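Local coordinates for protein cyclopropane mycolic acid synthase 1 (Mycobacterium tuberculosis, PDB 1KPH) that converts a double bond at the distal position of an alpha mycolic acid into a cyclopropane ring, using a methylene group from S-adenosyl-L-methionine, at residues 6-11 / 144-149; 139-144 / 198-203. One frame throughout, in Å; residues are numbered along the deposited sequence.

Contact 1: residues 6-11 / 144-149; sequences KPHFAN and HERYDA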
loop_
_atom_site.group_PDB
_atom_site.type_symbol
_atom_site.label_atom_id
_atom_site.label_comp_id
_atom_site.label_asym_id
_atom_site.label_seq_id
_atom_site.Cartn_x
_atom_site.Cartn_y
_atom_site.Cartn_z
ATOM N N LYS A 6 18.032 1.837 9.790
ATOM C CA LYS A 6 17.447 0.570 10.211
ATOM C C LYS A 6 15.931 0.622 10.058
ATOM O O LYS A 6 15.265 1.427 10.702
ATOM C CB LYS A 6 17.808 0.268 11.670
ATOM C CG LYS A 6 19.278 -0.045 11.896
ATOM C CD LYS A 6 19.513 -0.597 13.294
ATOM C CE LYS A 6 20.955 -1.053 13.479
ATOM N NZ LYS A 6 21.143 -1.762 14.779
ATOM N N PRO A 7 15.366 -0.239 9.198
ATOM C CA PRO A 7 13.914 -0.254 8.992
ATOM C C PRO A 7 13.163 -0.251 10.319
ATOM O O PRO A 7 13.660 -0.775 11.319
ATOM C CB PRO A 7 13.693 -1.545 8.213
ATOM C CG PRO A 7 14.951 -1.669 7.413
ATOM C CD PRO A 7 16.017 -1.309 8.423
ATOM N N HIS A 8 11.970 0.340 10.328
ATOM C CA HIS A 8 11.165 0.392 11.540
ATOM C C HIS A 8 10.332 -0.879 11.667
ATOM O O HIS A 8 9.104 -0.843 11.588
ATOM C CB HIS A 8 10.244 1.616 11.526
ATOM C CG HIS A 8 10.962 2.914 11.313
ATOM N ND1 HIS A 8 11.284 3.392 10.061
ATOM C CD2 HIS A 8 11.421 3.834 12.195
ATOM C CE1 HIS A 8 11.909 4.551 10.180
ATOM N NE2 HIS A 8 12.006 4.841 11.464
ATOM N N PHE A 9 11.010 -2.005 11.864
ATOM C CA PHE A 9 10.336 -3.287 12.001
ATOM C C PHE A 9 9.246 -3.262 13.066
ATOM O O PHE A 9 8.123 -3.704 12.823
ATOM C CB PHE A 9 11.338 -4.395 12.348
ATOM C CG PHE A 9 12.279 -4.747 11.230
ATOM C CD1 PHE A 9 13.389 -3.953 10.955
ATOM C CD2 PHE A 9 12.066 -5.890 10.462
ATOM C CE1 PHE A 9 14.279 -4.294 9.933
ATOM C CE2 PHE A 9 12.949 -6.239 9.436
ATOM C CZ PHE A 9 14.058 -5.441 9.174
ATOM N N ALA A 10 9.578 -2.744 14.246
ATOM C CA ALA A 10 8.627 -2.686 15.355
ATOM C C ALA A 10 7.301 -2.001 15.031
ATOM O O ALA A 10 6.240 -2.606 15.180
ATOM C CB ALA A 10 9.272 -2.011 16.563
ATOM N N ASN A 11 7.358 -0.743 14.602
ATOM C CA ASN A 11 6.146 0.011 14.282
ATOM C C ASN A 11 5.298 -0.642 13.198
ATOM O O ASN A 11 4.078 -0.763 13.339
ATOM C CB ASN A 11 6.488 1.436 13.835
ATOM C CG ASN A 11 7.094 2.266 14.944
ATOM O OD1 ASN A 11 6.587 2.291 16.063
ATOM N ND2 ASN A 11 8.182 2.961 14.635
ATOM N N HIS A 144 8.623 11.047 6.096
ATOM C CA HIS A 144 9.151 12.137 5.273
ATOM C C HIS A 144 10.680 12.148 5.245
ATOM O O HIS A 144 11.294 12.470 4.226
ATOM C CB HIS A 144 8.672 13.496 5.803
ATOM C CG HIS A 144 7.201 13.735 5.653
ATOM N ND1 HIS A 144 6.607 14.932 5.992
ATOM C CD2 HIS A 144 6.204 12.939 5.197
ATOM C CE1 HIS A 144 5.310 14.864 5.750
ATOM N NE2 HIS A 144 5.039 13.664 5.269
ATOM N N GLU A 145 11.283 11.800 6.377
ATOM C CA GLU A 145 12.733 11.792 6.523
ATOM C C GLU A 145 13.474 10.814 5.620
ATOM O O GLU A 145 14.668 10.989 5.374
ATOM C CB GLU A 145 13.113 11.506 7.977
ATOM C CG GLU A 145 12.513 10.228 8.535
ATOM C CD GLU A 145 11.125 10.436 9.121
ATOM O OE1 GLU A 145 10.285 11.099 8.472
ATOM O OE2 GLU A 145 10.875 9.923 10.233
ATOM N N ARG A 146 12.784 9.790 5.124
ATOM C CA ARG A 146 13.440 8.813 4.267
ATOM C C ARG A 146 12.989 8.824 2.811
ATOM O O ARG A 146 13.490 8.038 2.004
ATOM C CB ARG A 146 13.267 7.407 4.844
ATOM C CG ARG A 146 13.907 7.230 6.210
ATOM C CD ARG A 146 13.943 5.774 6.639
ATOM N NE ARG A 146 14.510 5.633 7.975
ATOM C CZ ARG A 146 14.687 4.476 8.601
ATOM N NH1 ARG A 146 14.341 3.335 8.013
ATOM N NH2 ARG A 146 15.204 4.460 9.822
ATOM N N TYR A 147 12.057 9.712 2.472
ATOM C CA TYR A 147 11.558 9.797 1.100
ATOM C C TYR A 147 12.678 9.962 0.083
ATOM O O TYR A 147 12.737 9.242 -0.907
ATOM C CB TYR A 147 10.580 10.964 0.954
ATOM C CG TYR A 147 9.241 10.769 1.633
ATOM C CD1 TYR A 147 8.310 11.810 1.670
ATOM C CD2 TYR A 147 8.893 9.554 2.230
ATOM C CE1 TYR A 147 7.072 11.652 2.280
ATOM C CE2 TYR A 147 7.649 9.385 2.849
ATOM C CZ TYR A 147 6.745 10.443 2.867
ATOM O OH TYR A 147 5.513 10.305 3.467
ATOM N N ASP A 148 13.564 10.918 0.328
ATOM C CA ASP A 148 14.671 11.174 -0.580
ATOM C C ASP A 148 15.552 9.940 -0.767
ATOM O O ASP A 148 15.977 9.633 -1.881
ATOM C CB ASP A 148 15.508 12.348 -0.062
ATOM C CG ASP A 148 16.611 12.739 -1.019
ATOM O OD1 ASP A 148 17.756 12.264 -0.847
ATOM O OD2 ASP A 148 16.325 13.514 -1.952
ATOM N N ALA A 149 15.822 9.233 0.326
ATOM C CA ALA A 149 16.653 8.037 0.262
ATOM C C ALA A 149 15.970 6.965 -0.579
ATOM O O ALA A 149 16.618 6.273 -1.368
ATOM C CB ALA A 149 16.921 7.507 1.664
#

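Contact 2: residues 139-144 / 198-203; sequences FEHFGH and EIFPGG. With 10A (didecyl-dimethyl-ammonium), chain G; SAH (S-adenosyl-L-homocysteine), chain F.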
loop_
_atom_site.group_PDB
_atom_site.type_symbol
_atom_site.label_atom_id
_atom_site.label_comp_id
_atom_site.label_asym_id
_atom_site.label_seq_id
_atom_site.Cartn_x
_atom_site.Cartn_y
_atom_site.Cartn_z
ATOM N N PHE A 139 4.678 3.455 1.091
ATOM C CA PHE A 139 5.266 4.778 1.240
ATOM C C PHE A 139 4.863 5.433 2.564
ATOM O O PHE A 139 5.701 5.988 3.274
ATOM C CB PHE A 139 4.826 5.661 0.067
ATOM C CG PHE A 139 5.745 6.820 -0.207
ATOM C CD1 PHE A 139 7.055 6.600 -0.626
ATOM C CD2 PHE A 139 5.297 8.130 -0.070
ATOM C CE1 PHE A 139 7.907 7.667 -0.906
ATOM C CE2 PHE A 139 6.140 9.207 -0.349
ATOM C CZ PHE A 139 7.450 8.971 -0.769
ATOM N N GLU A 140 3.577 5.361 2.887
ATOM C CA GLU A 140 3.051 5.958 4.111
ATOM C C GLU A 140 3.766 5.501 5.387
ATOM O O GLU A 140 3.569 6.081 6.459
ATOM C CB GLU A 140 1.551 5.666 4.224
ATOM C CG GLU A 140 0.740 6.138 3.012
ATOM C CD GLU A 140 0.635 5.089 1.913
ATOM O OE1 GLU A 140 1.626 4.365 1.662
ATOM O OE2 GLU A 140 -0.442 4.996 1.283
ATOM N N HIS A 141 4.597 4.469 5.270
ATOM C CA HIS A 141 5.334 3.942 6.417
ATOM C C HIS A 141 6.798 4.378 6.429
ATOM O O HIS A 141 7.492 4.205 7.432
ATOM C CB HIS A 141 5.289 2.411 6.414
ATOM C CG HIS A 141 3.978 1.837 6.850
ATOM N ND1 HIS A 141 3.527 1.916 8.149
ATOM C CD2 HIS A 141 3.025 1.163 6.162
ATOM C CE1 HIS A 141 2.355 1.313 8.245
ATOM N NE2 HIS A 141 2.028 0.847 7.053
ATOM N N PHE A 142 7.262 4.936 5.315
ATOM C CA PHE A 142 8.654 5.355 5.190
ATOM C C PHE A 142 9.032 6.556 6.056
ATOM O O PHE A 142 10.107 6.576 6.659
ATOM C CB PHE A 142 8.987 5.678 3.722
ATOM C CG PHE A 142 8.816 4.513 2.771
ATOM C CD1 PHE A 142 8.460 3.247 3.232
ATOM C CD2 PHE A 142 9.029 4.689 1.407
ATOM C CE1 PHE A 142 8.322 2.175 2.348
ATOM C CE2 PHE A 142 8.893 3.624 0.516
ATOM C CZ PHE A 142 8.539 2.366 0.990
ATOM N N GLY A 143 8.149 7.550 6.113
ATOM C CA GLY A 143 8.429 8.749 6.880
ATOM C C GLY A 143 9.056 9.793 5.969
ATOM O O GLY A 143 9.917 9.461 5.153
ATOM N N HIS A 144 8.623 11.047 6.096
ATOM C CA HIS A 144 9.151 12.137 5.273
ATOM C C HIS A 144 10.680 12.148 5.245
ATOM O O HIS A 144 11.294 12.470 4.226
ATOM C CB HIS A 144 8.672 13.496 5.803
ATOM C CG HIS A 144 7.201 13.735 5.653
ATOM N ND1 HIS A 144 6.607 14.932 5.992
ATOM C CD2 HIS A 144 6.204 12.939 5.197
ATOM C CE1 HIS A 144 5.310 14.864 5.750
ATOM N NE2 HIS A 144 5.039 13.664 5.269
ATOM N N GLU A 198 -2.755 4.609 17.586
ATOM C CA GLU A 198 -3.328 3.283 17.802
ATOM C C GLU A 198 -3.428 2.338 16.604
ATOM O O GLU A 198 -3.696 1.149 16.786
ATOM C CB GLU A 198 -4.718 3.425 18.431
ATOM C CG GLU A 198 -4.702 4.037 19.819
ATOM C CD GLU A 198 -6.090 4.278 20.369
ATOM O OE1 GLU A 198 -6.893 3.321 20.414
ATOM O OE2 GLU A 198 -6.378 5.432 20.761
ATOM N N ILE A 199 -3.221 2.843 15.392
ATOM C CA ILE A 199 -3.327 1.988 14.207
ATOM C C ILE A 199 -2.002 1.829 13.464
ATOM O O ILE A 199 -1.510 0.713 13.282
ATOM C CB ILE A 199 -4.379 2.540 13.212
ATOM C CG1 ILE A 199 -5.691 2.840 13.943
ATOM C CG2 ILE A 199 -4.626 1.523 12.097
ATOM C CD1 ILE A 199 -6.331 1.641 14.599
ATOM N N PHE A 200 -1.425 2.943 13.028
ATOM C CA PHE A 200 -0.167 2.889 12.304
ATOM C C PHE A 200 0.943 3.688 12.975
ATOM O O PHE A 200 1.219 4.827 12.595
ATOM C CB PHE A 200 -0.357 3.389 10.872
ATOM C CG PHE A 200 -1.340 2.579 10.073
ATOM C CD1 PHE A 200 -2.574 3.114 9.716
ATOM C CD2 PHE A 200 -1.034 1.281 9.680
ATOM C CE1 PHE A 200 -3.489 2.368 8.976
ATOM C CE2 PHE A 200 -1.943 0.527 8.941
ATOM C CZ PHE A 200 -3.173 1.074 8.588
ATOM N N PRO A 201 1.589 3.099 13.993
ATOM C CA PRO A 201 2.676 3.791 14.688
ATOM C C PRO A 201 3.752 4.178 13.677
ATOM O O PRO A 201 4.186 3.346 12.876
ATOM C CB PRO A 201 3.177 2.738 15.676
ATOM C CG PRO A 201 1.943 1.951 15.976
ATOM C CD PRO A 201 1.314 1.794 14.618
ATOM N N GLY A 202 4.166 5.440 13.703
ATOM C CA GLY A 202 5.203 5.894 12.790
ATOM C C GLY A 202 4.698 6.337 11.431
ATOM O O GLY A 202 5.467 6.837 10.611
ATOM N N GLY A 203 3.407 6.154 11.186
ATOM C CA GLY A 203 2.839 6.551 9.910
ATOM C C GLY A 203 2.939 8.045 9.653
ATOM O O GLY A 203 2.939 8.848 10.585
HETATM C C1 10A G . -1.448 11.696 9.191
HETATM C C2 10A G . -0.792 10.366 9.578
HETATM C C3 10A G . -1.081 9.306 8.509
HETATM C C4 10A G . -0.498 7.911 8.778
HETATM C C5 10A G . -0.909 7.015 7.601
HETATM C C6 10A G . -0.481 5.543 7.703
HETATM C C7 10A G . -1.053 4.877 6.442
HETATM C C8 10A G . -0.899 3.355 6.383
HETATM C C9 10A G . -1.588 2.858 5.094
HETATM C C10 10A G . -1.655 1.331 5.084
HETATM N N1 10A G . -2.479 0.548 4.048
HETATM C C11 10A G . -2.366 -0.911 4.440
HETATM C C12 10A G . -1.888 0.672 2.666
HETATM C C13 10A G . -3.959 0.937 3.907
HETATM C C14 10A G . -4.951 0.937 5.112
HETATM C C15 10A G . -6.292 1.682 4.903
HETATM C C16 10A G . -6.273 3.204 4.628
HETATM C C17 10A G . -5.744 4.040 5.810
HETATM C C18 10A G . -5.762 5.549 5.532
HETATM C C19 10A G . -5.236 6.322 6.750
HETATM C C20 10A G . -5.312 7.831 6.468
HETATM C C21 10A G . -4.836 8.651 7.669
HETATM C C22 10A G . -4.965 10.136 7.326
HETATM N N SAH F . 1.316 -3.550 -1.122
HETATM C CA SAH F . 0.441 -4.470 -0.395
HETATM C CB SAH F . 0.512 -4.231 1.129
HETATM C CG SAH F . 0.363 -2.787 1.660
HETATM C C SAH F . -1.018 -4.335 -0.865
HETATM O OXT SAH F . -1.849 -5.171 -0.470
HETATM C "C5'" SAH F . 2.081 -1.898 3.700
HETATM C "C4'" SAH F . 3.211 -2.852 3.337
HETATM O "O4'" SAH F . 4.477 -2.174 3.113
HETATM C "C3'" SAH F . 3.470 -3.907 4.410
HETATM O "O3'" SAH F . 3.646 -5.198 3.767
HETATM C "C2'" SAH F . 4.732 -3.427 5.083
HETATM O "O2'" SAH F . 5.452 -4.489 5.712
HETATM C "C1'" SAH F . 5.477 -2.801 3.953
HETATM N N9 SAH F . 6.492 -1.833 4.382
HETATM C C8 SAH F . 6.410 -0.766 5.224
HETATM N N7 SAH F . 7.493 -0.079 5.410
HETATM C C5 SAH F . 8.406 -0.758 4.603
HETATM C C6 SAH F . 9.905 -0.561 4.280
HETATM N N6 SAH F . 10.643 0.431 4.802
HETATM N N1 SAH F . 10.471 -1.464 3.412
HETATM C C2 SAH F . 9.711 -2.464 2.889
HETATM N N3 SAH F . 8.399 -2.734 3.096
HETATM C C4 SAH F . 7.807 -1.835 3.970
HETATM O O HOH W 1 5.154 2.969 10.166
HETATM O O HOH W 2 7.565 5.159 10.157
#

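Contact 1: residues 6-11 / 144-149
Arg-146 reaches across to the backbone just ahead of helix 9-16 and gives its guanidinium to the carbonyl oxygen of Lys-6. Across the contact the better bond runs from Arg-146 NH2 to Lys-6 O at 3.2 Å, with an N-H...O angle of 159°; Arg-146 NH1 adds a weak second one to Lys-6 O at 3.4 Å. The oxygen thus sits at the end of the guanidinium, in its plane, between the two terminal nitrogens. Seen from the acceptor, NH2 lies well above the carbonyl plane, 58° out of it, and so does not follow a lone pair. Pro-7 meets the same edge, its CA 3.7 Å from Arg-146 NH1. His-8 CE1 lies over one face of the guanidinium, the planes 35° apart, though its closeness in the model is doubtful.

With the nearest CA atoms, of Pro-7 and Arg-146, 10.2 Å apart, the long arginine, extended from CG to NE, spans the gap. His-8 comes from the opposite direction, its CG anti to the carbonyl carbon, which turns the imidazole toward the arginine.

Further out, His-8 is the centre of an inverse gamma turn, closed by a weak bond from Phe-9 N to Pro-7 O, and occupies the N-cap position of helix 9-16. Proline, which has no N-H to offer, suits the buried approach to this turn, where its side chain touches Glu-124. That glutamate, outside both segments, is the stronger partner of Arg-146, salt-bridged to NH1, and also hydrogen-bonds S-adenosyl-L-homocysteine. Its carboxylate probably balances the positive charge and fixes the direction of the guanidinium, which thereby ties the N-terminal segment to the cofactor site.

Contact 2: residues 139-144 / 198-203
Glu-140 meets Gly-203 through its backbone: Gly-203 CA makes a CA-H...O contact with Glu-140 O at 3.6 Å. Glu-140 CB lies 3.5 Å from C7 of the didecyl-dimethyl-ammonium, while a bend at chi2 (89°) carries the carboxylate away from residues 198-203, its OE2 bonded to Ile-169 N, with a bound carbonate nearby. At Gly-203 a side chain would run into the ligand's C4, which suits glycine to the place.

His-141 stands between cofactor and lipid analogue. Its CB is 3.5 Å from N7 of S-adenosyl-L-homocysteine, and its CE1 is 3.7 Å from Phe-200 CD2, the two rings inclined at 73°. Both ring nitrogens are used: NE2 bonds Tyr-16 OH, and ND1 shares an in-plane water, 2.8 Å away, which donates to Pro-201 O. A second water donates to both His-141 O and Gly-202 O, linking the segments again at the type II turn of residues 200-203, where Gly-202 accepts the positive phi.

Phe-142 turns to the other ligand, presenting its edge to the adenine, with CE1 3.7 Å from SAH C5. Across from this loop, Phe-200 turns one face to one decyl chain, C8 3.6 Å above its centre, and Ile-199 backs the other face. Carbon surfaces of Phe-200 and Glu-140 meet the chain, whereas two waters satisfy three backbone carbonyls, consistent with a site for a long acyl substrate beside the methylene donor.

How the contacts relate
Contacts 1 and 2 lie 9 Å apart between centres, on the same side of the chain's centre, and their segments alternate along the sequence: 6-11, 139-144, 144-149, 198-203. His-144 belongs to both, near the end of the loop between strand 132-136 and helix 147-157. They also touch directly, since the Tyr-147 ring stacks on that of Phe-139 and Asn-11, on helix 9-16, packs against Pro-201. The N-terminal helix, the loop after a central strand of the sheet and the end of helix 186-199 therefore meet around one site, where the cofactor and the lipid analogue are brought side by side.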